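Local coordinates for ancestral D-type dye decolorizing peroxidase (Geotrichum candidum, PDB 7ANV), which probably uses hydrogen peroxide and a bound haem to oxidise dyes and other substrates, as dye-decolorizing peroxidases do, at residues Glu284-Gly287 and Ala288-Gly292; Asn320-Asp324 and His325-Asp329. All blocks are in the same frame, centred on the assembly; numbering follows the deposited sequence. Where two conformers were deposited one is given.

Contact 1: Glu284-Gly287 and Ala288-Gly292; sequences ELLG and ARLVG
Leu286 and Leu290 meet one turn apart near the C-terminal end of the alpha-helix 279-291, Leu286 CD1 and Leu290 CD2 3.9 Å apart. Leu286 holds CG anti to its backbone N (chi1 175°), which carries its end forward, beside its carbonyl carbon, toward Leu290; both leucines also rest on Leu265 of helix 258-267, making this the tightly packed side. Glu284, by contrast, turns its carboxylate outward to the solvent side, and its main link to the following turn is the backbone bond from Ala288 N to Glu284 O (3.0 Å). On a further flank Arg289 runs alongside Leu285, in the same direction, with its CD 4.0 Å from Leu285 CD1. The chain then bends at chi3 (64°), and its guanidinium is gripped by four carbonyls, those of Gly448, Thr449, Gln334 and Thr335. A leucine here would probably leave those four carbonyls without the donors of this arginine and loosen the hold between the helix and two loops. Past Val291, which touches the haem, the helix ends at Gly292, where positive phi (106°) would drive any CB into the carbonyl O of Val291; the last turn is closed by Gly292 N bonding to Ala288 O at 2.8 Å.

Contact 2: Asn320-Asp324 and His325-Asp329; sequences NFRFD and HPFAD
Arg322 reaches across to Phe327 over a type VI turn, Asp324 to Phe327, built round the cis peptide that precedes Pro326. In the conformer described, one of two deposited and therefore tentative, its NH1 lies 3.8 Å from Phe327 CE2, approaching obliquely with the guanidinium plane nearly perpendicular to the ring plane. The same NH1 makes a long salt bridge to Asp324 OD2 (3.7 Å), the carboxylate oxygen sitting in plane at the guanidinium edge. Next, Phe323 contributes its backbone: its carbonyl O takes a CA-H...O contact from Phe327 CA (3.5 Å, almost straight at 174°) and accepts a hydrogen bond from a water that in turn accepts one from Ala328 N, 3.0 Å from the water oxygen. The water thus ties the two arms of the turn together.

Asp324 carries most of the contact. Its CG lies between the backbone N and the carbonyl carbon (chi1 62°), which places the carboxylate beside His325 while CB stays over one face of Phe327, 3.6 Å from the ring centroid in a CH-pi contact. His325 ND1 donates a weak hydrogen bond to Asp324 OD1 (3.3 Å), which lies at the imidazole edge with the carboxylate nearly perpendicular to that ring. Asp324 therefore engages both aromatic side chains of the turn and faces the arginine as well.

The ring of Phe323 comes within about 6 Å of the haem. The turn belongs to the long loop between helices 309-312 and 342-346, and Phe323 and Ala328 both pack on Arg344 of helix 342-346.

Overall arrangement
From the N terminus, the sheet of strands 20-28, 78-84, 142-148 and 174-183 is built first; strand 247-256 of the second antiparallel sheet and helix 258-267 follow, then helix 279-291, whose final turns form contact 1. Contact 2 opens later, in the loop between helices 309-312 and 342-346, closing a tight turn. The two lie in series, neither nested nor crossing, with centres about 17 Å apart and nearest atoms about 5 Å apart without touching. Helix 342-346 links them: Leu290 and Val291 form backbone hydrogen bonds with His342 and Ile343, while contact 2 rests on the same helix. Both lie on the same side of the chain's centre and approach the haem.

Contact 1: Glu284-Gly287 and Ala288-Gly292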
ATOM      1  N   GLU A 284     -15.031   7.025 -18.572  1.00 20.85           N
ATOM      2  CA  GLU A 284     -13.564   7.074 -18.460  1.00 20.98           C
ATOM      3  C   GLU A 284     -13.176   8.252 -17.561  1.00 20.05           C
ATOM      4  O   GLU A 284     -12.323   8.076 -16.666  1.00 19.31           O
ATOM      5  CB  GLU A 284     -12.949   7.238 -19.847  1.00 21.89           C
ATOM      6  CG  GLU A 284     -11.432   7.154 -19.852  1.00 23.06           C
ATOM      7  CD  GLU A 284     -10.814   7.609 -21.165  1.00 24.80           C
ATOM      8  OE1 GLU A 284     -11.494   8.349 -21.919  1.00 24.81           O
ATOM      9  OE2 GLU A 284      -9.648   7.221 -21.422  1.00 27.89           O
ATOM     10  N   LEU A 285     -13.756   9.419 -17.824  1.00 19.27           N
ATOM     11  CA  LEU A 285     -13.495  10.642 -17.024  1.00 19.02           C
ATOM     12  C   LEU A 285     -13.903  10.372 -15.571  1.00 18.66           C
ATOM     13  O   LEU A 285     -13.154  10.754 -14.648  1.00 18.45           O
ATOM     14  CB  LEU A 285     -14.263  11.832 -17.621  1.00 18.76           C
ATOM     15  CG  LEU A 285     -14.151  13.135 -16.818  1.00 18.73           C
ATOM     16  CD1 LEU A 285     -12.692  13.620 -16.711  1.00 18.69           C
ATOM     17  CD2 LEU A 285     -14.998  14.241 -17.436  1.00 19.03           C
ATOM     18  N   LEU A 286     -15.061   9.758 -15.332  1.00 18.89           N
ATOM     19  CA  LEU A 286     -15.430   9.436 -13.929  1.00 19.19           C
ATOM     20  C   LEU A 286     -14.346   8.567 -13.268  1.00 19.13           C
ATOM     21  O   LEU A 286     -13.910   8.852 -12.109  1.00 18.65           O
ATOM     22  CB  LEU A 286     -16.809   8.773 -13.889  1.00 19.68           C
ATOM     23  CG  LEU A 286     -17.218   8.310 -12.493  1.00 19.59           C
ATOM     24  CD1 LEU A 286     -17.351   9.494 -11.554  1.00 19.83           C
ATOM     25  CD2 LEU A 286     -18.501   7.522 -12.542  1.00 20.45           C
ATOM     26  N   GLY A 287     -13.874   7.522 -13.942  1.00 19.16           N
ATOM     27  CA  GLY A 287     -12.791   6.680 -13.398  1.00 18.75           C
ATOM     28  C   GLY A 287     -11.613   7.532 -12.994  1.00 18.09           C
ATOM     29  O   GLY A 287     -11.078   7.344 -11.901  1.00 18.07           O
ATOM     30  N   ALA A 288     -11.160   8.419 -13.883  1.00 17.98           N
ATOM     31  CA  ALA A 288      -9.979   9.273 -13.576  1.00 17.64           C
ATOM     32  C   ALA A 288     -10.265  10.143 -12.360  1.00 17.95           C
ATOM     33  O   ALA A 288      -9.346  10.409 -11.560  1.00 17.14           O
ATOM     34  CB  ALA A 288      -9.597  10.120 -14.771  1.00 17.88           C
ATOM     35  N   ARG A 289     -11.499  10.614 -12.229  1.00 17.74           N
ATOM     36  CA  ARG A 289     -11.862  11.486 -11.098  1.00 17.76           C
ATOM     37  C   ARG A 289     -12.122  10.693  -9.811  1.00 17.90           C
ATOM     38  O   ARG A 289     -12.035  11.345  -8.753  1.00 18.56           O
ATOM     39  CB  ARG A 289     -13.030  12.355 -11.502  1.00 17.86           C
ATOM     40  CG  ARG A 289     -12.623  13.370 -12.565  1.00 18.17           C
ATOM     41  CD  ARG A 289     -13.757  14.302 -12.919  1.00 19.49           C
ATOM     42  NE  ARG A 289     -14.315  15.217 -11.934  1.00 18.70           N
ATOM     43  CZ  ARG A 289     -13.827  16.417 -11.625  1.00 18.93           C
ATOM     44  NH1 ARG A 289     -12.695  16.852 -12.163  1.00 18.75           N
ATOM     45  NH2 ARG A 289     -14.478  17.172 -10.752  1.00 19.84           N
ATOM     46  N   LEU A 290     -12.325   9.366  -9.857  1.00 17.49           N
ATOM     47  CA  LEU A 290     -12.365   8.552  -8.625  1.00 18.12           C
ATOM     48  C   LEU A 290     -10.951   8.328  -8.065  1.00 17.62           C
ATOM     49  O   LEU A 290     -10.784   8.269  -6.831  1.00 17.07           O
ATOM     50  CB  LEU A 290     -13.019   7.179  -8.893  1.00 18.92           C
ATOM     51  CG  LEU A 290     -14.476   7.183  -9.371  1.00 19.75           C
ATOM     52  CD1 LEU A 290     -15.020   5.757  -9.366  1.00 20.44           C
ATOM     53  CD2 LEU A 290     -15.339   8.079  -8.525  1.00 19.99           C
ATOM     54  N   VAL A 291      -9.944   8.217  -8.930  1.00 16.88           N
ATOM     55  CA  VAL A 291      -8.562   7.886  -8.509  1.00 17.69           C
ATOM     56  C   VAL A 291      -7.745   9.176  -8.326  1.00 17.37           C
ATOM     57  O   VAL A 291      -6.935   9.212  -7.410  1.00 17.57           O
ATOM     58  CB  VAL A 291      -7.900   6.939  -9.523  1.00 17.79           C
ATOM     59  CG1 VAL A 291      -6.431   6.713  -9.240  1.00 17.77           C
ATOM     60  CG2 VAL A 291      -8.614   5.593  -9.570  1.00 18.28           C
ATOM     61  N   GLY A 292      -7.870  10.153  -9.226  1.00 16.71           N
ATOM     62  CA  GLY A 292      -6.989  11.315  -9.246  1.00 16.71           C
ATOM     63  C   GLY A 292      -5.984  11.253 -10.380  1.00 16.47           C
ATOM     64  O   GLY A 292      -5.260  12.244 -10.575  1.00 16.74           O
TER

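Contact 2: Asn320-Asp324 and His325-Asp329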
ATOM      1  N   ASN A 320       4.059  16.583 -10.699  1.00 19.38           N
ATOM      2  CA  ASN A 320       4.324  18.011 -10.426  1.00 20.48           C
ATOM      3  C   ASN A 320       3.003  18.758 -10.252  1.00 20.36           C
ATOM      4  O   ASN A 320       2.642  19.594 -11.136  1.00 20.72           O
ATOM      5  CB  ASN A 320       5.172  18.634 -11.517  1.00 21.62           C
ATOM      6  CG  ASN A 320       5.700  19.982 -11.091  1.00 22.84           C
ATOM      7  OD1 ASN A 320       5.670  20.319  -9.914  1.00 24.74           O
ATOM      8  ND2 ASN A 320       6.148  20.773 -12.037  1.00 24.24           N
ATOM      9  N   PHE A 321       2.273  18.459  -9.184  1.00 19.19           N
ATOM     10  CA  PHE A 321       0.988  19.143  -8.863  1.00 19.61           C
ATOM     11  C   PHE A 321       0.827  19.123  -7.350  1.00 19.78           C
ATOM     12  O   PHE A 321       1.469  18.264  -6.672  1.00 18.94           O
ATOM     13  CB  PHE A 321      -0.214  18.476  -9.539  1.00 18.92           C
ATOM     14  CG  PHE A 321      -0.406  17.037  -9.161  1.00 18.29           C
ATOM     15  CD1 PHE A 321       0.328  16.036  -9.781  1.00 18.67           C
ATOM     16  CD2 PHE A 321      -1.291  16.663  -8.146  1.00 18.09           C
ATOM     17  CE1 PHE A 321       0.193  14.711  -9.413  1.00 18.44           C
ATOM     18  CE2 PHE A 321      -1.389  15.334  -7.753  1.00 18.21           C
ATOM     19  CZ  PHE A 321      -0.675  14.347  -8.403  1.00 17.91           C
ATOM     20  N   ARG A 322      -0.006  20.022  -6.820  0.50 19.39           N
ATOM     21  CA  ARG A 322      -0.256  20.043  -5.363  0.50 20.23           C
ATOM     22  C   ARG A 322      -1.704  20.427  -5.022  0.50 20.19           C
ATOM     23  O   ARG A 322      -1.941  20.666  -3.845  0.50 19.64           O
ATOM     24  CB  ARG A 322       0.763  20.987  -4.724  0.50 21.38           C
ATOM     25  CG  ARG A 322       0.566  22.443  -5.072  0.50 22.38           C
ATOM     26  CD  ARG A 322       1.754  23.241  -4.541  0.50 23.82           C
ATOM     27  NE  ARG A 322       1.840  23.059  -3.105  0.50 24.70           N
ATOM     28  CZ  ARG A 322       1.543  23.992  -2.203  0.50 25.78           C
ATOM     29  NH1 ARG A 322       1.137  25.179  -2.604  0.50 26.41           N
ATOM     30  NH2 ARG A 322       1.644  23.716  -0.904  0.50 26.03           N
ATOM     31  N   PHE A 323      -2.622  20.460  -5.992  1.00 20.57           N
ATOM     32  CA  PHE A 323      -4.024  20.908  -5.777  1.00 21.33           C
ATOM     33  C   PHE A 323      -3.995  22.390  -5.352  1.00 24.01           C
ATOM     34  O   PHE A 323      -4.640  22.758  -4.365  1.00 24.46           O
ATOM     35  CB  PHE A 323      -4.725  20.012  -4.735  1.00 20.51           C
ATOM     36  CG  PHE A 323      -4.567  18.527  -4.944  1.00 19.40           C
ATOM     37  CD1 PHE A 323      -4.919  17.941  -6.153  1.00 18.76           C
ATOM     38  CD2 PHE A 323      -4.051  17.708  -3.941  1.00 18.80           C
ATOM     39  CE1 PHE A 323      -4.737  16.588  -6.380  1.00 18.96           C
ATOM     40  CE2 PHE A 323      -3.899  16.347  -4.155  1.00 19.21           C
ATOM     41  CZ  PHE A 323      -4.277  15.779  -5.368  1.00 18.91           C
ATOM     42  N   ASP A 324      -3.211  23.222  -6.027  1.00 27.64           N
ATOM     43  CA  ASP A 324      -3.081  24.656  -5.606  1.00 30.97           C
ATOM     44  C   ASP A 324      -3.666  25.621  -6.628  1.00 34.45           C
ATOM     45  O   ASP A 324      -3.497  26.872  -6.386  1.00 37.44           O
ATOM     46  CB  ASP A 324      -1.632  25.053  -5.294  1.00 33.30           C
ATOM     47  CG  ASP A 324      -0.685  24.934  -6.474  1.00 34.88           C
ATOM     48  OD1 ASP A 324      -1.169  24.575  -7.586  1.00 34.54           O
ATOM     49  OD2 ASP A 324       0.542  25.204  -6.268  1.00 38.26           O
ATOM     50  N   HIS A 325      -4.291  25.177  -7.720  1.00 34.10           N
ATOM     51  CA  HIS A 325      -4.841  26.153  -8.717  1.00 36.02           C
ATOM     52  C   HIS A 325      -6.023  25.524  -9.443  1.00 35.48           C
ATOM     53  O   HIS A 325      -5.847  25.042 -10.566  1.00 36.17           O
ATOM     54  CB  HIS A 325      -3.766  26.591  -9.746  1.00 40.29           C
ATOM     55  CG  HIS A 325      -2.924  27.757  -9.338  1.00 46.66           C
ATOM     56  ND1 HIS A 325      -1.720  27.612  -8.637  1.00 51.40           N
ATOM     57  CD2 HIS A 325      -3.073  29.086  -9.541  1.00 51.00           C
ATOM     58  CE1 HIS A 325      -1.184  28.801  -8.417  1.00 50.57           C
ATOM     59  NE2 HIS A 325      -1.989  29.718  -8.967  1.00 52.10           N
ATOM     60  N   PRO A 326      -7.238  25.453  -8.844  1.00 31.77           N
ATOM     61  CA  PRO A 326      -7.578  26.129  -7.584  1.00 30.35           C
ATOM     62  C   PRO A 326      -7.100  25.389  -6.322  1.00 29.44           C
ATOM     63  O   PRO A 326      -6.901  24.161  -6.377  1.00 26.33           O
ATOM     64  CB  PRO A 326      -9.118  26.135  -7.610  1.00 30.18           C
ATOM     65  CG  PRO A 326      -9.519  24.892  -8.413  1.00 29.10           C
ATOM     66  CD  PRO A 326      -8.365  24.652  -9.367  1.00 30.78           C
ATOM     67  N   PHE A 327      -6.976  26.124  -5.210  1.00 27.65           N
ATOM     68  CA  PHE A 327      -6.686  25.597  -3.844  1.00 28.85           C
ATOM     69  C   PHE A 327      -7.995  25.161  -3.174  1.00 26.12           C
ATOM     70  O   PHE A 327      -9.097  25.637  -3.580  1.00 24.76           O
ATOM     71  CB  PHE A 327      -6.067  26.649  -2.923  1.00 32.96           C
ATOM     72  CG  PHE A 327      -4.625  27.043  -3.128  1.00 38.65           C
ATOM     73  CD1 PHE A 327      -4.283  28.106  -3.956  1.00 40.94           C
ATOM     74  CD2 PHE A 327      -3.620  26.447  -2.369  1.00 42.21           C
ATOM     75  CE1 PHE A 327      -2.958  28.503  -4.091  1.00 44.91           C
ATOM     76  CE2 PHE A 327      -2.297  26.847  -2.498  1.00 43.87           C
ATOM     77  CZ  PHE A 327      -1.969  27.874  -3.360  1.00 44.94           C
ATOM     78  N   ALA A 328      -7.895  24.350  -2.112  1.00 24.21           N
ATOM     79  CA  ALA A 328      -9.049  23.698  -1.437  1.00 23.85           C
ATOM     80  C   ALA A 328     -10.123  24.708  -1.009  1.00 25.10           C
ATOM     81  O   ALA A 328     -11.297  24.461  -1.221  1.00 24.04           O
ATOM     82  CB  ALA A 328      -8.576  22.908  -0.228  1.00 22.99           C
ATOM     83  N   ASP A 329      -9.720  25.849  -0.467  1.00 26.77           N
ATOM     84  CA  ASP A 329     -10.626  26.835   0.187  1.00 29.56           C
ATOM     85  C   ASP A 329     -11.447  27.649  -0.836  1.00 28.23           C
ATOM     86  O   ASP A 329     -12.335  28.401  -0.391  1.00 28.64           O
ATOM     87  CB  ASP A 329      -9.817  27.714   1.157  1.00 33.62           C
ATOM     88  CG  ASP A 329      -8.680  28.564   0.558  1.00 41.14           C
ATOM     89  OD1 ASP A 329      -8.428  28.500  -0.675  1.00 46.64           O
ATOM     90  OD2 ASP A 329      -8.036  29.312   1.333  1.00 48.28           O
TER
HETATM   91  O   HOH W   1      -5.403  22.776  -1.810  1.00 21.05           O